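Tapirin (Caldicellulosiruptor kristjanssonii, PDB 6N2B) probably binds cellulose, and so is thought to help the bacterium adhere to plant biomass. Local coordinates at residues A[436-441]-A[447-452]; A[460-465]-A[477-482]. One frame throughout, in Å; residues are numbered along the deposited sequence.

Contact 1 of 2, residues A[436-441]-A[447-452]; sequences LGSVYD and WEIVVY. With CA (calcium ion), chain C.
Glu448 OE1 accepts two bonds: one from Gly535 N and one, at 2.8 Å, from a water that also donates to Asp441 OD2 (3.0 Å), bridging carboxylates that would otherwise probably repel each other. Asp441 OD1 receives Ser443 N and Ala444 N at the start of the turn. The backbones of the two residues form an antiparallel hydrogen-bonded pair. Val439 with Val450 and Gly437 with Tyr452 repeat this pair of hydrogen bonds, Tyr452 N reaching Gly437 O at 2.7 Å. The short strand axes run at 161° to each other. On this same face, which helix 536-546 covers, Val450 CG2 lies over one face of the Tyr452 ring, toward its rim, and Tyr452 OH bonds to Ser541. On the face of Ser438, Tyr440, Ile449 and Val451, Ile449 carries much of the apolar contact. With CG1 anti to the backbone N (chi1 173°), its chain leans along the sheet until CD1 lies 3.7 Å from Ser438 CB, while its CB sits 4.0 Å from Tyr440 CB. Trimming it to an alanine would probably take this apolar neighbour from Ser438 CB and open a gap toward Val477. Beyond it, Leu436 CD1 meets Val451 CG1 at 3.7 Å, the two side chains crossing obliquely. Ser438 OG bonds to Lys469 and Glu465 of helix 459-470. Leu436 O binds the calcium ion at 2.7 Å, beside ligands from Asp429, Val431, Ala433 and Glu465. Two adjacent strands, antiparallel and joined by a five-residue connection, form a beta hairpin whose first strand carries, in Leu436 O, one of the calcium ligands.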
loop_
_atom_site.group_PDB
_atom_site.type_symbol
_atom_site.label_atom_id
_atom_site.label_comp_id
_atom_site.label_asym_id
_atom_site.label_seq_id
_atom_site.Cartn_x
_atom_site.Cartn_y
_atom_site.Cartn_z
ATOM N N LEU A 436 10.776 19.849 17.416
ATOM C CA LEU A 436 11.414 19.001 16.418
ATOM C C LEU A 436 12.922 18.917 16.620
ATOM O O LEU A 436 13.548 19.782 17.228
ATOM C CB LEU A 436 11.140 19.512 15.005
ATOM C CG LEU A 436 9.719 19.846 14.574
ATOM C CD1 LEU A 436 9.724 20.368 13.130
ATOM C CD2 LEU A 436 8.835 18.626 14.705
ATOM N N GLY A 437 13.496 17.837 16.101
ATOM C CA GLY A 437 14.920 17.772 15.872
ATOM C C GLY A 437 15.177 17.431 14.418
ATOM O O GLY A 437 14.296 16.961 13.705
ATOM N N SER A 438 16.403 17.675 13.979
ATOM C CA SER A 438 16.739 17.279 12.625
ATOM C C SER A 438 18.237 17.051 12.499
ATOM O O SER A 438 19.033 17.517 13.315
ATOM C CB SER A 438 16.269 18.324 11.602
ATOM O OG SER A 438 16.809 19.598 11.893
ATOM N N VAL A 439 18.586 16.302 11.457
ATOM C CA VAL A 439 19.937 16.156 10.932
ATOM C C VAL A 439 19.870 16.417 9.432
ATOM O O VAL A 439 18.925 15.971 8.770
ATOM C CB VAL A 439 20.481 14.743 11.211
ATOM C CG1 VAL A 439 21.747 14.461 10.392
ATOM C CG2 VAL A 439 20.698 14.561 12.701
ATOM N N TYR A 440 20.856 17.137 8.891
ATOM C CA TYR A 440 20.836 17.486 7.476
ATOM C C TYR A 440 22.158 17.145 6.808
ATOM O O TYR A 440 23.151 16.837 7.463
ATOM C CB TYR A 440 20.506 18.966 7.262
ATOM C CG TYR A 440 21.565 19.954 7.708
ATOM C CD1 TYR A 440 21.617 20.411 9.027
ATOM C CD2 TYR A 440 22.490 20.464 6.798
ATOM C CE1 TYR A 440 22.569 21.320 9.430
ATOM C CE2 TYR A 440 23.441 21.387 7.191
ATOM C CZ TYR A 440 23.479 21.812 8.510
ATOM O OH TYR A 440 24.438 22.730 8.899
ATOM N N ASP A 441 22.153 17.201 5.474
ATOM C CA ASP A 441 23.305 16.858 4.637
ATOM C C ASP A 441 23.314 17.803 3.442
ATOM O O ASP A 441 22.465 17.685 2.552
ATOM C CB ASP A 441 23.237 15.401 4.183
ATOM C CG ASP A 441 24.403 14.986 3.278
ATOM O OD1 ASP A 441 25.247 15.835 2.885
ATOM O OD2 ASP A 441 24.460 13.773 2.953
ATOM N N TRP A 447 19.836 19.078 -1.313
ATOM C CA TRP A 447 20.068 18.927 0.116
ATOM C C TRP A 447 19.051 17.967 0.716
ATOM O O TRP A 447 17.887 17.918 0.302
ATOM C CB TRP A 447 19.961 20.273 0.824
ATOM C CG TRP A 447 20.985 21.273 0.433
ATOM C CD1 TRP A 447 22.156 21.049 -0.255
ATOM C CD2 TRP A 447 20.944 22.673 0.710
ATOM N NE1 TRP A 447 22.839 22.235 -0.421
ATOM C CE2 TRP A 447 22.117 23.244 0.160
ATOM C CE3 TRP A 447 20.029 23.502 1.374
ATOM C CZ2 TRP A 447 22.392 24.600 0.251
ATOM C CZ3 TRP A 447 20.302 24.847 1.463
ATOM C CH2 TRP A 447 21.476 25.387 0.904
ATOM N N GLU A 448 19.494 17.213 1.714
ATOM C CA GLU A 448 18.657 16.234 2.384
ATOM C C GLU A 448 18.574 16.586 3.862
ATOM O O GLU A 448 19.574 16.965 4.479
ATOM C CB GLU A 448 19.214 14.816 2.194
ATOM C CG GLU A 448 19.418 14.401 0.741
ATOM C CD GLU A 448 19.791 12.917 0.594
ATOM O OE1 GLU A 448 19.777 12.177 1.618
ATOM O OE2 GLU A 448 20.106 12.491 -0.553
ATOM N N ILE A 449 17.380 16.502 4.426
ATOM C CA ILE A 449 17.202 16.735 5.851
ATOM C C ILE A 449 16.166 15.746 6.329
ATOM O O ILE A 449 15.186 15.479 5.630
ATOM C CB ILE A 449 16.783 18.189 6.182
ATOM C CG1 ILE A 449 16.450 18.330 7.674
ATOM C CG2 ILE A 449 15.618 18.659 5.348
ATOM C CD1 ILE A 449 16.549 19.770 8.201
ATOM N N VAL A 450 16.409 15.155 7.490
ATOM C CA VAL A 450 15.413 14.337 8.166
ATOM C C VAL A 450 14.921 15.120 9.374
ATOM O O VAL A 450 15.723 15.713 10.108
ATOM C CB VAL A 450 15.975 12.968 8.581
ATOM C CG1 VAL A 450 17.294 13.137 9.312
ATOM C CG2 VAL A 450 14.964 12.251 9.437
ATOM N N VAL A 451 13.605 15.154 9.556
ATOM C CA VAL A 451 12.983 15.900 10.640
ATOM C C VAL A 451 12.350 14.906 11.611
ATOM O O VAL A 451 11.510 14.090 11.218
ATOM C CB VAL A 451 11.968 16.911 10.089
ATOM C CG1 VAL A 451 11.188 17.581 11.219
ATOM C CG2 VAL A 451 12.718 17.952 9.241
ATOM N N TYR A 452 12.761 14.961 12.875
ATOM C CA TYR A 452 12.210 14.099 13.913
ATOM C C TYR A 452 11.199 14.879 14.741
ATOM O O TYR A 452 11.487 15.990 15.190
ATOM C CB TYR A 452 13.306 13.552 14.819
ATOM C CG TYR A 452 14.317 12.701 14.097
ATOM C CD1 TYR A 452 14.085 11.351 13.877
ATOM C CD2 TYR A 452 15.517 13.252 13.626
ATOM C CE1 TYR A 452 15.023 10.566 13.216
ATOM C CE2 TYR A 452 16.460 12.469 12.959
ATOM C CZ TYR A 452 16.205 11.129 12.765
ATOM O OH TYR A 452 17.122 10.341 12.112
HETATM CA CA CA C . 14.721 22.123 16.727
HETATM O O HOH W 1 22.188 11.839 2.998
#

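Contact 2 of 2, residues A[460-465]-A[477-482]; sequences SELITE and VRLYLA. With CA (calcium ion), chain C.
Leu462 reaches from helix 459-470 toward Leu479 and Leu481, and its side chain alone spans the contact from the helix side. Its CB already points at the strand but is still too distant to touch it. CG, turned anti to the backbone N (chi1 -162°), carries the chain onward, and the branch then splits between two leucines. CD2 meets Leu479 CD1 at 4.1 Å, the two side chains approaching tip to tip. CD1 takes the other way and lies 4.2 Å from Leu481 CD2, a methyl that swings closer to the helix than the start of its own side chain would suggest. The same CD1 also packs on Val451 of the neighbouring strand 448-453, while Phe489 of strand 487-489 touches Leu462 as well. One turn further on, Glu465 leaves the helix in another direction: its chain bends at chi2 (83°) and brings OE1 to the calcium ion at 2.5 Å. Helix 459-470 thus meets its surroundings through apolar packing at Leu462 and, at Glu465, through the calcium bond and a hydrogen bond between OE2 and Ser438 OG. No hydrogen bond joins 460-465 to 477-482, and only 93 Å² is buried between them. The contact is a small apolar one, made by van der Waals packing; methyl groups meeting in this way make little directional demand, which probably allows small shifts between helix and strand.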
loop_
_atom_site.group_PDB
_atom_site.type_symbol
_atom_site.label_atom_id
_atom_site.label_comp_id
_atom_site.label_asym_id
_atom_site.label_seq_id
_atom_site.Cartn_x
_atom_site.Cartn_y
_atom_site.Cartn_z
ATOM N N SER A 460 3.950 24.744 10.188
ATOM C CA SER A 460 4.600 25.863 10.867
ATOM C C SER A 460 5.935 25.430 11.481
ATOM O O SER A 460 6.977 26.064 11.261
ATOM C CB SER A 460 3.644 26.436 11.926
ATOM O OG SER A 460 4.233 27.478 12.693
ATOM N N GLU A 461 5.928 24.328 12.230
ATOM C CA GLU A 461 7.161 23.821 12.821
ATOM C C GLU A 461 8.197 23.479 11.761
ATOM O O GLU A 461 9.387 23.776 11.923
ATOM C CB GLU A 461 6.842 22.606 13.667
ATOM C CG GLU A 461 5.970 22.954 14.832
ATOM C CD GLU A 461 5.437 21.728 15.507
ATOM O OE1 GLU A 461 5.416 20.663 14.833
ATOM O OE2 GLU A 461 5.049 21.835 16.698
ATOM N N LEU A 462 7.751 22.870 10.662
ATOM C CA LEU A 462 8.648 22.446 9.592
ATOM C C LEU A 462 9.360 23.630 8.941
ATOM O O LEU A 462 10.567 23.569 8.678
ATOM C CB LEU A 462 7.840 21.667 8.561
ATOM C CG LEU A 462 8.484 20.749 7.550
ATOM C CD1 LEU A 462 9.377 19.742 8.245
ATOM C CD2 LEU A 462 7.367 20.059 6.791
ATOM N N ILE A 463 8.626 24.705 8.650
ATOM C CA ILE A 463 9.243 25.914 8.107
ATOM C C ILE A 463 10.280 26.473 9.087
ATOM O O ILE A 463 11.401 26.831 8.696
ATOM C CB ILE A 463 8.163 26.962 7.770
ATOM C CG1 ILE A 463 7.249 26.464 6.654
ATOM C CG2 ILE A 463 8.784 28.271 7.373
ATOM C CD1 ILE A 463 5.919 27.154 6.654
ATOM N N THR A 464 9.925 26.545 10.375
ATOM C CA THR A 464 10.883 27.003 11.375
ATOM C C THR A 464 12.121 26.109 11.403
ATOM O O THR A 464 13.252 26.590 11.247
ATOM C CB THR A 464 10.228 27.056 12.760
ATOM O OG1 THR A 464 9.125 27.974 12.744
ATOM C CG2 THR A 464 11.227 27.513 13.810
ATOM N N GLU A 465 11.926 24.802 11.591
ATOM C CA GLU A 465 13.057 23.901 11.774
ATOM C C GLU A 465 13.963 23.876 10.548
ATOM O O GLU A 465 15.185 24.020 10.670
ATOM C CB GLU A 465 12.569 22.494 12.098
ATOM C CG GLU A 465 13.698 21.511 12.324
ATOM C CD GLU A 465 14.221 21.592 13.743
ATOM O OE1 GLU A 465 13.575 22.320 14.533
ATOM O OE2 GLU A 465 15.248 20.938 14.066
ATOM N N VAL A 477 14.247 20.497 -1.753
ATOM C CA VAL A 477 14.873 19.769 -0.648
ATOM C C VAL A 477 14.249 18.384 -0.503
ATOM O O VAL A 477 13.032 18.208 -0.621
ATOM C CB VAL A 477 14.811 20.566 0.672
ATOM C CG1 VAL A 477 13.387 20.772 1.149
ATOM C CG2 VAL A 477 15.616 19.855 1.739
ATOM N N ARG A 478 15.098 17.380 -0.315
ATOM C CA ARG A 478 14.649 16.025 -0.031
ATOM C C ARG A 478 14.315 15.936 1.449
ATOM O O ARG A 478 15.167 16.219 2.303
ATOM C CB ARG A 478 15.726 15.009 -0.405
ATOM C CG ARG A 478 16.090 15.011 -1.872
ATOM C CD ARG A 478 15.137 14.110 -2.617
ATOM N NE ARG A 478 15.086 14.412 -4.042
ATOM C CZ ARG A 478 15.931 13.919 -4.937
ATOM N NH1 ARG A 478 16.902 13.098 -4.565
ATOM N NH2 ARG A 478 15.805 14.264 -6.204
ATOM N N LEU A 479 13.082 15.535 1.746
ATOM C CA LEU A 479 12.536 15.561 3.093
ATOM C C LEU A 479 12.249 14.143 3.578
ATOM O O LEU A 479 11.544 13.381 2.909
ATOM C CB LEU A 479 11.261 16.392 3.108
ATOM C CG LEU A 479 11.020 17.457 4.156
ATOM C CD1 LEU A 479 9.520 17.676 4.267
ATOM C CD2 LEU A 479 11.623 17.049 5.480
ATOM N N TYR A 480 12.795 13.795 4.733
ATOM C CA TYR A 480 12.528 12.525 5.402
ATOM C C TYR A 480 11.879 12.850 6.747
ATOM O O TYR A 480 12.525 13.420 7.636
ATOM C CB TYR A 480 13.818 11.721 5.564
ATOM C CG TYR A 480 14.427 11.461 4.238
ATOM C CD1 TYR A 480 15.222 12.421 3.625
ATOM C CD2 TYR A 480 14.152 10.274 3.544
ATOM C CE1 TYR A 480 15.749 12.200 2.367
ATOM C CE2 TYR A 480 14.675 10.044 2.294
ATOM C CZ TYR A 480 15.469 11.007 1.708
ATOM O OH TYR A 480 15.993 10.782 0.457
ATOM N N LEU A 481 10.591 12.543 6.875
ATOM C CA LEU A 481 9.833 12.863 8.074
ATOM C C LEU A 481 9.740 11.616 8.929
ATOM O O LEU A 481 9.299 10.567 8.446
ATOM C CB LEU A 481 8.422 13.358 7.734
ATOM C CG LEU A 481 8.219 14.422 6.650
ATOM C CD1 LEU A 481 6.746 14.623 6.313
ATOM C CD2 LEU A 481 8.837 15.730 7.082
ATOM N N ALA A 482 10.129 11.734 10.198
ATOM C CA ALA A 482 10.002 10.634 11.148
ATOM C C ALA A 482 9.245 11.130 12.372
ATOM O O ALA A 482 9.705 12.044 13.065
ATOM C CB ALA A 482 11.373 10.058 11.518
HETATM CA CA CA C . 14.721 22.123 16.727
#

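How the contacts relate
Contact 1 closes before contact 2 opens along the chain, and their centres lie only about 7 Å apart, on the same side of the chain's centre. Strand 448-453 of the hairpin in contact 1 runs parallel to strand 478-483 of contact 2, joined by probable backbone bonds such as Val451 N to Tyr480 O at 2.8 Å and Arg478 N to Trp447 O at 2.9 Å. Helix 459-470 lies in the chain between strands 448-453 and 478-483. Both contacts reach one calcium ion, which therefore ties the hairpin's first strand to the helix. Together they build a compact piece at one end of the beta-helix, where strand 478-483 pairs in parallel with strand 510-513.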